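PDB 4B5F: putative exodeoxyribonuclease from Neisseria meningitidis, which probably cuts DNA at abasic sites as a magnesium- or manganese-dependent AP endonuclease of the ExoA family, perhaps with 3'-5' exonuclease activity. Local coordinates for residues Val71-Lys76 with Cys98-Leu103; Ala129-Leu134 with Ile183-Trp188. One frame throughout, in Å; residues are numbered along the deposited sequence.

Interaction 1: Val71-Lys76 with Cys98-Leu103; sequences VYSKRK and CDFGRL. Unlike the reference sequence in segment 98-103: Gly101 (reference Asp).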
# COMPACT_ATOMS: atom_id res chain seq x y z
N VAL A 71 9.36 1.80 4.82
CA VAL A 71 9.66 0.41 4.54
C VAL A 71 10.63 -0.13 5.58
O VAL A 71 11.74 0.40 5.75
CB VAL A 71 10.29 0.23 3.14
CG1 VAL A 71 10.72 -1.22 2.93
CG2 VAL A 71 9.31 0.66 2.05
N TYR A 72 10.19 -1.17 6.29
CA TYR A 72 11.04 -1.87 7.25
C TYR A 72 11.47 -3.19 6.64
O TYR A 72 10.70 -3.81 5.90
CB TYR A 72 10.30 -2.12 8.56
CG TYR A 72 9.59 -0.91 9.13
CD1 TYR A 72 10.31 0.21 9.52
CD2 TYR A 72 8.22 -0.90 9.30
CE1 TYR A 72 9.67 1.32 10.05
CE2 TYR A 72 7.57 0.20 9.83
CZ TYR A 72 8.30 1.31 10.20
OH TYR A 72 7.66 2.40 10.73
N SER A 73 12.68 -3.64 6.95
CA SER A 73 13.19 -4.89 6.39
C SER A 73 14.29 -5.47 7.26
O SER A 73 15.19 -4.76 7.70
CB SER A 73 13.71 -4.66 4.97
OG SER A 73 14.75 -3.69 4.97
N LYS A 74 14.23 -6.78 7.51
CA LYS A 74 15.27 -7.45 8.27
C LYS A 74 16.62 -7.31 7.58
O LYS A 74 17.64 -7.11 8.23
CB LYS A 74 14.93 -8.93 8.45
CG LYS A 74 13.69 -9.19 9.29
CD LYS A 74 13.49 -10.67 9.54
CE LYS A 74 12.33 -10.93 10.49
NZ LYS A 74 12.21 -12.37 10.85
N ARG A 75 16.61 -7.41 6.26
CA ARG A 75 17.83 -7.30 5.46
C ARG A 75 18.14 -5.84 5.14
O ARG A 75 17.24 -5.03 4.95
CB ARG A 75 17.68 -8.11 4.17
CG ARG A 75 18.86 -8.00 3.21
CD ARG A 75 18.64 -8.87 1.98
NE ARG A 75 19.72 -8.72 1.00
CZ ARG A 75 19.78 -9.38 -0.14
NH1 ARG A 75 18.82 -10.25 -0.46
NH2 ARG A 75 20.79 -9.18 -0.98
N LYS A 76 19.43 -5.52 5.07
CA LYS A 76 19.86 -4.16 4.73
C LYS A 76 19.79 -3.96 3.22
O LYS A 76 20.43 -4.68 2.46
CB LYS A 76 21.28 -3.91 5.23
CG LYS A 76 21.81 -2.51 4.93
CD LYS A 76 23.26 -2.36 5.37
CE LYS A 76 23.82 -1.00 4.99
NZ LYS A 76 23.10 0.11 5.67
N CYS A 98 12.97 0.46 -1.77
CA CYS A 98 14.16 -0.19 -1.24
C CYS A 98 14.57 -1.35 -2.14
O CYS A 98 13.73 -2.15 -2.55
CB CYS A 98 13.93 -0.68 0.19
SG CYS A 98 13.74 0.65 1.41
N ASP A 99 15.86 -1.44 -2.45
CA ASP A 99 16.36 -2.49 -3.33
C ASP A 99 17.12 -3.55 -2.54
O ASP A 99 18.04 -3.23 -1.78
CB ASP A 99 17.25 -1.91 -4.42
CG ASP A 99 16.52 -0.90 -5.29
OD1 ASP A 99 15.29 -1.04 -5.47
OD2 ASP A 99 17.17 0.03 -5.80
N PHE A 100 16.74 -4.81 -2.73
CA PHE A 100 17.40 -5.93 -2.07
C PHE A 100 17.87 -6.92 -3.13
O PHE A 100 17.17 -7.88 -3.44
CB PHE A 100 16.44 -6.63 -1.10
CG PHE A 100 15.76 -5.69 -0.14
CD1 PHE A 100 14.56 -5.10 -0.47
CD2 PHE A 100 16.33 -5.41 1.09
CE1 PHE A 100 13.93 -4.24 0.41
CE2 PHE A 100 15.71 -4.55 1.97
CZ PHE A 100 14.50 -3.97 1.63
N GLY A 101 19.06 -6.68 -3.68
CA GLY A 101 19.58 -7.52 -4.74
C GLY A 101 18.70 -7.49 -5.97
O GLY A 101 18.51 -6.43 -6.57
N ARG A 102 18.15 -8.64 -6.34
CA ARG A 102 17.29 -8.73 -7.51
C ARG A 102 15.86 -8.27 -7.21
O ARG A 102 15.02 -8.19 -8.10
CB ARG A 102 17.26 -10.17 -8.04
CG ARG A 102 16.71 -11.18 -7.06
CD ARG A 102 16.67 -12.58 -7.66
NE ARG A 102 16.19 -13.57 -6.71
CZ ARG A 102 16.00 -14.86 -7.00
NH1 ARG A 102 16.26 -15.31 -8.22
NH2 ARG A 102 15.56 -15.69 -6.07
N LEU A 103 15.60 -7.96 -5.94
CA LEU A 103 14.27 -7.57 -5.51
C LEU A 103 14.18 -6.08 -5.18
O LEU A 103 15.16 -5.47 -4.76
CB LEU A 103 13.83 -8.39 -4.30
CG LEU A 103 12.47 -8.03 -3.69
CD1 LEU A 103 11.35 -8.21 -4.70
CD2 LEU A 103 12.21 -8.85 -2.44
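Phe100 meets Ser73 and Arg75 where the two sheets of the DNase I-like beta sandwich face each other: strand 69-73 belongs to one sheet, strand 95-100 to the other. The two segments are joined by side-chain packing, without a hydrogen bond between them. Further back along the strands, Val71 CG1 touches Cys98 SG at 3.9 Å, both side chains leaving their backbones toward the opposite strand.

Phe100 gives the largest single share of the burial. With CG anti to its carbonyl carbon (chi1 -51°), the ring reaches across the gap and presents its CE2-CZ edge to strand 69-73 and the loop after it. Ser73 OG lies near the ring plane, 3.3 Å from Phe100 CE2, and Ser73 CB is 3.5 Å from Phe100 CZ. Arg75 O arrives at the same edge, 3.4 Å from Phe100 CE2, so two oxygens sit against ring C-H groups; Phe100 also touches Ile31 of strand 31-35.

Those oxygens are fixed to one another. Ser73 OG, placed between its backbone N and carbonyl carbon, donates to Arg75 O at 2.8 Å, nearly in line with the carbonyl (163° at the oxygen), and so ties the end of the strand to the loop that follows. The extended Arg75 chain runs past Phe100 in the opposite direction. Phe100 also opens the type II' turn that ends at Leu103, with Gly101 at positive phi. In one of its two conformers, a guanidinium face of Arg75 overlies the turn, its NH2 4.1 Å from Gly101 N.

Interaction 2: Ala129-Leu134 with Ile183-Trp188; sequences AFYPML and IHKLGW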
# COMPACT_ATOMS: atom_id res chain seq x y z
N ALA A 129 1.44 10.79 -13.49
CA ALA A 129 2.88 10.85 -13.24
C ALA A 129 3.44 9.51 -12.75
O ALA A 129 4.64 9.26 -12.87
CB ALA A 129 3.18 11.94 -12.23
N PHE A 130 2.58 8.66 -12.22
CA PHE A 130 3.01 7.41 -11.62
C PHE A 130 2.92 6.27 -12.62
O PHE A 130 3.70 5.32 -12.56
CB PHE A 130 2.18 7.10 -10.37
CG PHE A 130 2.64 5.88 -9.62
CD1 PHE A 130 3.94 5.80 -9.14
CD2 PHE A 130 1.77 4.84 -9.36
CE1 PHE A 130 4.36 4.68 -8.44
CE2 PHE A 130 2.19 3.72 -8.66
CZ PHE A 130 3.49 3.65 -8.20
N TYR A 131 1.98 6.37 -13.55
CA TYR A 131 1.81 5.35 -14.58
C TYR A 131 3.11 5.07 -15.35
O TYR A 131 3.50 3.92 -15.51
CB TYR A 131 0.68 5.73 -15.54
CG TYR A 131 0.29 4.62 -16.49
CD1 TYR A 131 -0.56 3.60 -16.09
CD2 TYR A 131 0.76 4.60 -17.80
CE1 TYR A 131 -0.93 2.59 -16.95
CE2 TYR A 131 0.39 3.60 -18.68
CZ TYR A 131 -0.45 2.59 -18.25
OH TYR A 131 -0.82 1.59 -19.11
N PRO A 132 3.78 6.13 -15.83
CA PRO A 132 5.03 5.93 -16.57
C PRO A 132 6.12 5.32 -15.69
O PRO A 132 7.02 4.65 -16.20
CB PRO A 132 5.42 7.35 -17.00
CG PRO A 132 4.73 8.24 -16.03
CD PRO A 132 3.43 7.56 -15.72
N MET A 133 6.04 5.55 -14.38
CA MET A 133 6.99 4.96 -13.45
C MET A 133 6.76 3.46 -13.31
O MET A 133 7.70 2.69 -13.18
CB MET A 133 6.89 5.63 -12.07
CG MET A 133 7.31 7.09 -12.06
SD MET A 133 7.23 7.80 -10.40
CE MET A 133 8.35 6.72 -9.51
N LEU A 134 5.49 3.06 -13.35
CA LEU A 134 5.13 1.65 -13.29
C LEU A 134 5.53 0.94 -14.57
O LEU A 134 5.90 -0.23 -14.55
CB LEU A 134 3.62 1.50 -13.06
CG LEU A 134 3.11 1.83 -11.66
CD1 LEU A 134 1.58 1.86 -11.63
CD2 LEU A 134 3.65 0.84 -10.64
N ILE A 183 -2.67 -3.24 -14.77
CA ILE A 183 -2.64 -4.69 -14.74
C ILE A 183 -2.40 -5.32 -16.12
O ILE A 183 -1.50 -6.14 -16.29
CB ILE A 183 -3.94 -5.27 -14.14
CG1 ILE A 183 -4.07 -4.86 -12.68
CG2 ILE A 183 -3.96 -6.78 -14.27
CD1 ILE A 183 -5.37 -5.30 -12.03
N HIS A 184 -3.20 -4.92 -17.10
CA HIS A 184 -3.18 -5.58 -18.40
C HIS A 184 -2.22 -4.93 -19.40
O HIS A 184 -1.43 -5.61 -20.05
CB HIS A 184 -4.60 -5.65 -18.98
CG HIS A 184 -5.55 -6.43 -18.13
ND1 HIS A 184 -6.21 -5.87 -17.05
CD2 HIS A 184 -5.95 -7.72 -18.18
CE1 HIS A 184 -6.98 -6.78 -16.49
NE2 HIS A 184 -6.84 -7.91 -17.15
N LYS A 185 -2.30 -3.61 -19.54
CA LYS A 185 -1.45 -2.90 -20.49
C LYS A 185 0.02 -2.93 -20.08
O LYS A 185 0.89 -3.22 -20.90
CB LYS A 185 -1.92 -1.45 -20.68
CG LYS A 185 -3.27 -1.34 -21.36
CD LYS A 185 -3.59 0.11 -21.72
CE LYS A 185 -4.87 0.20 -22.53
NZ LYS A 185 -5.14 1.60 -22.98
N LEU A 186 0.29 -2.63 -18.81
CA LEU A 186 1.67 -2.64 -18.31
C LEU A 186 2.12 -4.04 -17.92
O LEU A 186 3.31 -4.36 -17.98
CB LEU A 186 1.83 -1.67 -17.14
CG LEU A 186 1.60 -0.19 -17.48
CD1 LEU A 186 2.04 0.69 -16.32
CD2 LEU A 186 2.34 0.19 -18.75
N GLY A 187 1.17 -4.88 -17.50
CA GLY A 187 1.47 -6.27 -17.21
C GLY A 187 1.68 -6.59 -15.74
O GLY A 187 2.20 -7.65 -15.40
N TRP A 188 1.29 -5.67 -14.86
CA TRP A 188 1.42 -5.90 -13.42
C TRP A 188 0.37 -6.90 -12.94
O TRP A 188 -0.69 -7.04 -13.54
CB TRP A 188 1.31 -4.59 -12.65
CG TRP A 188 2.52 -3.72 -12.79
CD1 TRP A 188 2.76 -2.80 -13.76
CD2 TRP A 188 3.66 -3.69 -11.92
NE1 TRP A 188 3.98 -2.19 -13.56
CE2 TRP A 188 4.55 -2.72 -12.43
CE3 TRP A 188 4.01 -4.38 -10.75
CZ2 TRP A 188 5.77 -2.43 -11.82
CZ3 TRP A 188 5.22 -4.09 -10.15
CH2 TRP A 188 6.09 -3.13 -10.68
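Leu186 is the bump of this contact and fills the hollow between Tyr131 and Leu134 on helix 117-139. Tyr131 has CG anti to the backbone N (chi1 -170°), a torsion that swings its ring across to Leu186. The CD1 methyl of Leu186 sits over one face of the Tyr131 ring, 3.8 Å from the centroid and 19° off the normal, a CH-pi contact. The same CD1 reaches Leu134 CB at 3.7 Å, and so bears on both walls. The contact extends to the phenol oxygen: Leu186 CG is 3.4 Å from Tyr131 OH, and Lys185 CB flanks that oxygen at 3.6 Å before the lysine chain leads away.

In return, Leu134 CD2 lies over the rim of one face of the Trp188 indole, 4.1 Å from Trp188 CZ2, the two side chains crossing at about a right angle. Trp188 NE1 donates to Leu134 O at 2.9 Å with an angle of 150° at the hydrogen; the oxygen lies in the indole plane, whereas the donor stands well above the carbonyl plane. Gly187, with positive phi, departs from helical geometry just ahead of Trp188. Trp188 also touches Ile144 and Val146 of strand 143-147, placing the contact in the helical layer covering one sheet of the four-layer alpha/beta sandwich typical of DNase I-like enzymes.

In the fold
Interactions 1 and 2 stand about 22 Å apart between centres, with nearest atoms about 9 Å apart and no touch. The sheet that contains strand 95-100 relates them: that strand, part of interaction 1, pairs with 103-109, which pairs with 143-147, the strand that meets Trp188 of interaction 2. Interaction 1 thus joins the two sheets, while interaction 2 joins helix 117-139 to the end of helix 173-185 and the chain just after it, on the outside of one sheet. Neither touches the DNA: the nearest atoms are about 12 and 15 Å from it respectively. Strand 103-109 ends at Tyr109, a predicted active-site residue whose side chain is about 11 Å from that of Val71; strand 143-147 leads to Asp149 and Asn151, also predicted to be catalytically important.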